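Local coordinates for bifunctional thiamine biosynthesis protein ThiDN (Methanocaldococcus jannaschii DSM 2661, PDB 2PHP) that probably makes thiamine phosphate from its pyrimidine and thiazole precursors through its ThiN domain, the part present here, and phosphorylates the pyrimidine through a separate kinase domain, at residues F118-E123 with V127-W132; I148-G153 with M159-G164. One frame throughout, in Å; residues are numbered along the deposited sequence.

In the fold
The two contacts follow one another along the chain and lie with their centres about 12 Å apart, both inside the C-terminal ThiN domain. Contact 1 folds the loop 118-123, which leaves strand 115-117, outermost in this chain's sheet, against the first turn of helix 129-141. That helix leads on to strand 147-150, which contact 2 pairs with strand 159-164 as a beta hairpin in the mixed sheet. Contact 2 is buried, its centre about 8 Å from the centre of the chain, against about 16 Å for contact 1. A salt bridge of 2.7 Å between R120 NE and D150 OD2 ties the loop to the hairpin, joining the two contacts directly.

Contact 1: residues F118-E123 with V127-W132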
loop_
_atom_site.group_PDB
_atom_site.type_symbol
_atom_site.label_atom_id
_atom_site.label_comp_id
_atom_site.label_asym_id
_atom_site.label_seq_id
_atom_site.Cartn_x
_atom_site.Cartn_y
_atom_site.Cartn_z
ATOM N N PHE B 118 31.756 -7.682 -14.663
ATOM C CA PHE B 118 32.778 -6.671 -14.408
ATOM C C PHE B 118 33.204 -6.786 -12.947
ATOM O O PHE B 118 32.477 -7.354 -12.124
ATOM C CB PHE B 118 32.249 -5.258 -14.713
ATOM C CG PHE B 118 31.181 -4.786 -13.770
ATOM C CD1 PHE B 118 31.514 -4.204 -12.549
ATOM C CD2 PHE B 118 29.839 -4.929 -14.099
ATOM C CE1 PHE B 118 30.518 -3.770 -11.668
ATOM C CE2 PHE B 118 28.841 -4.502 -13.228
ATOM C CZ PHE B 118 29.181 -3.921 -12.009
ATOM N N ASP B 119 34.376 -6.242 -12.633
ATOM C CA ASP B 119 34.939 -6.308 -11.287
ATOM C C ASP B 119 35.030 -4.933 -10.644
ATOM O O ASP B 119 35.793 -4.084 -11.103
ATOM C CB ASP B 119 36.344 -6.917 -11.349
ATOM C CG ASP B 119 36.920 -7.218 -9.971
ATOM O OD1 ASP B 119 36.612 -6.483 -9.010
ATOM O OD2 ASP B 119 37.694 -8.191 -9.852
ATOM N N ARG B 120 34.275 -4.723 -9.569
ATOM C CA ARG B 120 34.281 -3.435 -8.880
ATOM C C ARG B 120 35.688 -3.000 -8.471
ATOM O O ARG B 120 35.971 -1.807 -8.396
ATOM C CB ARG B 120 33.355 -3.474 -7.651
ATOM C CG ARG B 120 31.856 -3.374 -7.999
ATOM C CD ARG B 120 30.969 -3.642 -6.782
ATOM N NE ARG B 120 29.539 -3.597 -7.092
ATOM C CZ ARG B 120 28.831 -2.477 -7.240
ATOM N NH1 ARG B 120 29.408 -1.294 -7.100
ATOM N NH2 ARG B 120 27.541 -2.543 -7.540
ATOM N N LYS B 121 36.577 -3.962 -8.227
ATOM C CA LYS B 121 37.947 -3.628 -7.840
ATOM C C LYS B 121 38.745 -3.013 -8.996
ATOM O O LYS B 121 39.712 -2.291 -8.765
ATOM C CB LYS B 121 38.690 -4.862 -7.342
ATOM C CG LYS B 121 38.082 -5.539 -6.142
ATOM C CD LYS B 121 38.961 -6.685 -5.673
ATOM C CE LYS B 121 39.088 -7.821 -6.698
ATOM N NZ LYS B 121 39.737 -7.452 -7.993
ATOM N N GLU B 122 38.340 -3.292 -10.236
ATOM C CA GLU B 122 39.028 -2.759 -11.422
ATOM C C GLU B 122 38.470 -1.412 -11.899
ATOM O O GLU B 122 38.841 -0.937 -12.972
ATOM C CB GLU B 122 38.936 -3.746 -12.597
ATOM C CG GLU B 122 39.585 -5.115 -12.382
ATOM C CD GLU B 122 41.110 -5.058 -12.276
ATOM O OE1 GLU B 122 41.756 -4.494 -13.186
ATOM O OE2 GLU B 122 41.668 -5.591 -11.291
ATOM N N GLU B 123 37.584 -0.796 -11.120
ATOM C CA GLU B 123 37.002 0.479 -11.531
ATOM C C GLU B 123 38.031 1.598 -11.521
ATOM O O GLU B 123 38.745 1.787 -10.540
ATOM C CB GLU B 123 35.835 0.874 -10.624
ATOM C CG GLU B 123 35.048 2.083 -11.137
ATOM C CD GLU B 123 34.016 2.591 -10.145
ATOM O OE1 GLU B 123 33.257 1.762 -9.600
ATOM O OE2 GLU B 123 33.954 3.819 -9.914
ATOM N N VAL B 127 34.598 7.836 -12.648
ATOM C CA VAL B 127 33.616 7.217 -13.521
ATOM C C VAL B 127 32.474 6.724 -12.653
ATOM O O VAL B 127 32.613 6.605 -11.433
ATOM C CB VAL B 127 34.184 6.003 -14.289
ATOM C CG1 VAL B 127 35.300 6.442 -15.209
ATOM C CG2 VAL B 127 34.661 4.944 -13.307
ATOM N N SER B 128 31.340 6.457 -13.289
ATOM C CA SER B 128 30.169 5.936 -12.599
ATOM C C SER B 128 30.294 4.418 -12.663
ATOM O O SER B 128 30.416 3.851 -13.752
ATOM C CB SER B 128 28.897 6.383 -13.314
ATOM O OG SER B 128 27.828 5.482 -13.069
ATOM N N THR B 129 30.279 3.761 -11.509
ATOM C CA THR B 129 30.402 2.311 -11.479
ATOM C C THR B 129 29.464 1.626 -12.472
ATOM O O THR B 129 29.879 0.731 -13.204
ATOM C CB THR B 129 30.083 1.739 -10.085
ATOM O OG1 THR B 129 30.822 2.451 -9.086
ATOM C CG2 THR B 129 30.453 0.258 -10.027
HETATM N N MSE B 130 28.198 2.044 -12.493
HETATM C CA MSE B 130 27.220 1.419 -13.385
HETATM C C MSE B 130 27.443 1.658 -14.872
HETATM O O MSE B 130 27.158 0.784 -15.689
HETATM C CB MSE B 130 25.801 1.843 -13.003
HETATM C CG MSE B 130 25.310 1.251 -11.679
HETATM SE SE MSE B 130 25.291 -0.722 -11.645
HETATM C CE MSE B 130 27.034 -0.983 -10.827
ATOM N N GLU B 131 27.951 2.832 -15.236
ATOM C CA GLU B 131 28.193 3.116 -16.649
ATOM C C GLU B 131 29.441 2.357 -17.100
ATOM O O GLU B 131 29.443 1.671 -18.125
ATOM C CB GLU B 131 28.384 4.621 -16.862
ATOM C CG GLU B 131 27.361 5.462 -16.128
ATOM C CD GLU B 131 27.492 6.947 -16.409
ATOM O OE1 GLU B 131 28.634 7.443 -16.529
ATOM O OE2 GLU B 131 26.442 7.621 -16.492
ATOM N N TRP B 132 30.497 2.474 -16.306
ATOM C CA TRP B 132 31.758 1.818 -16.599
ATOM C C TRP B 132 31.643 0.293 -16.603
ATOM O O TRP B 132 32.137 -0.374 -17.517
ATOM C CB TRP B 132 32.806 2.256 -15.575
ATOM C CG TRP B 132 34.018 1.403 -15.584
ATOM C CD1 TRP B 132 35.080 1.490 -16.438
ATOM C CD2 TRP B 132 34.258 0.262 -14.753
ATOM N NE1 TRP B 132 35.966 0.467 -16.189
ATOM C CE2 TRP B 132 35.487 -0.299 -15.160
ATOM C CE3 TRP B 132 33.552 -0.338 -13.702
ATOM C CZ2 TRP B 132 36.026 -1.442 -14.553
ATOM C CZ3 TRP B 132 34.088 -1.473 -13.098
ATOM C CH2 TRP B 132 35.315 -2.012 -13.526
HETATM O O HOH W 1 35.476 6.013 -10.546
#
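E123 CA lies over one face of the six-membered ring of W132, 3.7 Å from its centroid, a CH-pi contact that the side chain continues along the ring, E123 CB 3.8 Å from W132 CZ3 and E123 CG beside W132 CE3. At the ring's edge, in its plane, D119 O comes within 3.2 Å of W132 CH2. F118 adds CD1 beside W132 CZ3, the two ring planes steeply inclined at 76°, and its CZ touches the CE of selenomethionine M130. With CG anti to the backbone N (chi1 -171°) and the chain extended beyond it, E123 runs past V127 to the start of the helix. There T129 OG1 donates to E123 OE1 over 2.6 Å, meeting the syn side but 30° out of the carboxylate plane. A water 2.7 Å from E123 OE2 links it to V127 N, whose N-H the water accepts. With an alanine here, the T129 hydroxyl is likely to lose this acceptor and the water its carboxylate partner. R120 brings NH1 near T129 CG2 and NH2 near M130 CE, its polar partner being D150. Farther back, D119 OD1 accepts from K121 N at 2.6 Å, an Asx turn at the start of the short 3-10 segment 120-122. S128 OG, at the N-cap, takes a weak bond from E131 N. The arrangement is a loop packed onto a capped helix N-terminus in the ThiN fold.

Contact 2: residues I148-G153 with M159-G164; sequences IYDRGG and MIRVLG
D150 and R161 form a buried salt bridge in which one carboxylate oxygen takes both ends of the guanidinium. R161 NH1 and R161 NH2 each donate to D150 OD1 at 3.0 Å, with the oxygen almost in the guanidinium plane. Both nitrogens reach OD1 from the same face of the carboxylate, and the two flat groups are turned 39° apart. D150 CG stands between the backbone N and the carbonyl carbon (chi1 79°), which carries the carboxylate across to R161. M159 CB lies 3.5 Å above one face of the R161 guanidinium, toward its rim. D150 OD2 accepts from G152 N at 3.1 Å, closing an Asx turn, and has R120 as its second partner. R120 and R161 thus share this carboxylate, which is likely to offset their charges.

The backbones belong to a beta hairpin in the central mixed sheet, strand 147-150 running antiparallel to 159-164. I148 and R161 are a hydrogen-bonded pair, with I148 N donating to R161 O at 3.0 Å and R161 N to I148 O at 2.8 Å. D150 and M159 form a second such pair, with D150 N donating to M159 O and M159 N to D150 O. Between them Y149 and I160 make a non-hydrogen-bonded pair: Y149 CA makes a CA-H...O contact with M159 O, while their backbones bond outward, Y149 with S116 and I160 with I99.

The R161 chain, extended from CG to NE, runs over I148 O toward D150. I148 CG1 packs against L163 CD1 at 4.1 Å, and helix 129-141 lies against I148.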
loop_
_atom_site.group_PDB
_atom_site.type_symbol
_atom_site.label_atom_id
_atom_site.label_comp_id
_atom_site.label_asym_id
_atom_site.label_seq_id
_atom_site.Cartn_x
_atom_site.Cartn_y
_atom_site.Cartn_z
ATOM N N ILE B 148 24.362 -9.356 -16.791
ATOM C CA ILE B 148 25.568 -8.657 -16.408
ATOM C C ILE B 148 25.549 -8.753 -14.886
ATOM O O ILE B 148 24.637 -8.248 -14.228
ATOM C CB ILE B 148 25.551 -7.173 -16.831
ATOM C CG1 ILE B 148 25.617 -7.063 -18.358
ATOM C CG2 ILE B 148 26.742 -6.448 -16.226
ATOM C CD1 ILE B 148 25.702 -5.649 -18.860
ATOM N N TYR B 149 26.537 -9.435 -14.327
ATOM C CA TYR B 149 26.596 -9.593 -12.886
ATOM C C TYR B 149 27.955 -9.143 -12.403
ATOM O O TYR B 149 28.847 -8.888 -13.201
ATOM C CB TYR B 149 26.365 -11.064 -12.517
ATOM C CG TYR B 149 27.565 -11.974 -12.725
ATOM C CD1 TYR B 149 28.576 -12.062 -11.764
ATOM C CD2 TYR B 149 27.687 -12.755 -13.877
ATOM C CE1 TYR B 149 29.673 -12.907 -11.942
ATOM C CE2 TYR B 149 28.781 -13.602 -14.064
ATOM C CZ TYR B 149 29.769 -13.674 -13.093
ATOM O OH TYR B 149 30.850 -14.510 -13.274
ATOM N N ASP B 150 28.094 -9.014 -11.092
ATOM C CA ASP B 150 29.364 -8.649 -10.492
ATOM C C ASP B 150 29.350 -9.268 -9.101
ATOM O O ASP B 150 28.285 -9.419 -8.490
ATOM C CB ASP B 150 29.562 -7.125 -10.453
ATOM C CG ASP B 150 28.813 -6.453 -9.314
ATOM O OD1 ASP B 150 27.569 -6.375 -9.373
ATOM O OD2 ASP B 150 29.483 -6.003 -8.362
ATOM N N ARG B 151 30.523 -9.651 -8.608
ATOM C CA ARG B 151 30.618 -10.308 -7.315
ATOM C C ARG B 151 30.595 -9.392 -6.092
ATOM O O ARG B 151 30.852 -9.836 -4.966
ATOM C CB ARG B 151 31.851 -11.220 -7.299
ATOM C CG ARG B 151 31.778 -12.327 -8.352
ATOM C CD ARG B 151 32.638 -13.552 -8.005
ATOM N NE ARG B 151 33.883 -13.627 -8.776
ATOM C CZ ARG B 151 34.986 -12.926 -8.511
ATOM N NH1 ARG B 151 35.015 -12.083 -7.482
ATOM N NH2 ARG B 151 36.067 -13.067 -9.274
ATOM N N GLY B 152 30.264 -8.124 -6.309
ATOM C CA GLY B 152 30.188 -7.187 -5.203
ATOM C C GLY B 152 31.517 -6.560 -4.850
ATOM O O GLY B 152 32.469 -6.627 -5.624
ATOM N N GLY B 153 31.584 -5.944 -3.678
ATOM C CA GLY B 153 32.814 -5.308 -3.255
ATOM C C GLY B 153 32.641 -4.689 -1.890
ATOM O O GLY B 153 31.678 -4.989 -1.177
HETATM N N MSE B 159 25.447 -8.604 -7.437
HETATM C CA MSE B 159 24.188 -8.433 -8.162
HETATM C C MSE B 159 24.121 -9.091 -9.534
HETATM O O MSE B 159 25.128 -9.213 -10.222
HETATM C CB MSE B 159 23.913 -6.938 -8.367
HETATM C CG MSE B 159 22.456 -6.599 -8.657
HETATM SE SE MSE B 159 21.417 -6.806 -7.022
HETATM C CE MSE B 159 22.438 -5.561 -5.940
ATOM N N ILE B 160 22.918 -9.507 -9.923
ATOM C CA ILE B 160 22.691 -10.074 -11.248
ATOM C C ILE B 160 21.728 -9.103 -11.923
ATOM O O ILE B 160 20.666 -8.793 -11.385
ATOM C CB ILE B 160 22.013 -11.459 -11.216
ATOM C CG1 ILE B 160 22.999 -12.527 -10.740
ATOM C CG2 ILE B 160 21.501 -11.807 -12.619
ATOM C CD1 ILE B 160 22.360 -13.880 -10.520
ATOM N N ARG B 161 22.104 -8.606 -13.089
ATOM C CA ARG B 161 21.253 -7.679 -13.815
ATOM C C ARG B 161 20.774 -8.345 -15.109
ATOM O O ARG B 161 21.581 -8.779 -15.930
ATOM C CB ARG B 161 22.032 -6.387 -14.089
ATOM C CG ARG B 161 22.632 -5.791 -12.815
ATOM C CD ARG B 161 23.598 -4.649 -13.080
ATOM N NE ARG B 161 24.171 -4.139 -11.830
ATOM C CZ ARG B 161 25.167 -4.717 -11.162
ATOM N NH1 ARG B 161 25.733 -5.834 -11.620
ATOM N NH2 ARG B 161 25.579 -4.196 -10.016
ATOM N N VAL B 162 19.455 -8.452 -15.261
ATOM C CA VAL B 162 18.837 -9.060 -16.432
ATOM C C VAL B 162 18.393 -7.953 -17.401
ATOM O O VAL B 162 17.661 -7.042 -17.017
ATOM C CB VAL B 162 17.616 -9.933 -16.013
ATOM C CG1 VAL B 162 16.945 -10.537 -17.234
ATOM C CG2 VAL B 162 18.073 -11.043 -15.055
ATOM N N LEU B 163 18.851 -8.032 -18.649
ATOM C CA LEU B 163 18.522 -7.028 -19.661
ATOM C C LEU B 163 17.653 -7.620 -20.769
ATOM O O LEU B 163 17.581 -8.839 -20.928
ATOM C CB LEU B 163 19.806 -6.449 -20.279
ATOM C CG LEU B 163 20.835 -5.772 -19.359
ATOM C CD1 LEU B 163 21.578 -6.820 -18.551
ATOM C CD2 LEU B 163 21.838 -4.980 -20.188
ATOM N N GLY B 164 17.000 -6.755 -21.539
ATOM C CA GLY B 164 16.144 -7.225 -22.615
ATOM C C GLY B 164 15.586 -6.080 -23.435
ATOM O O GLY B 164 15.871 -4.914 -23.150
#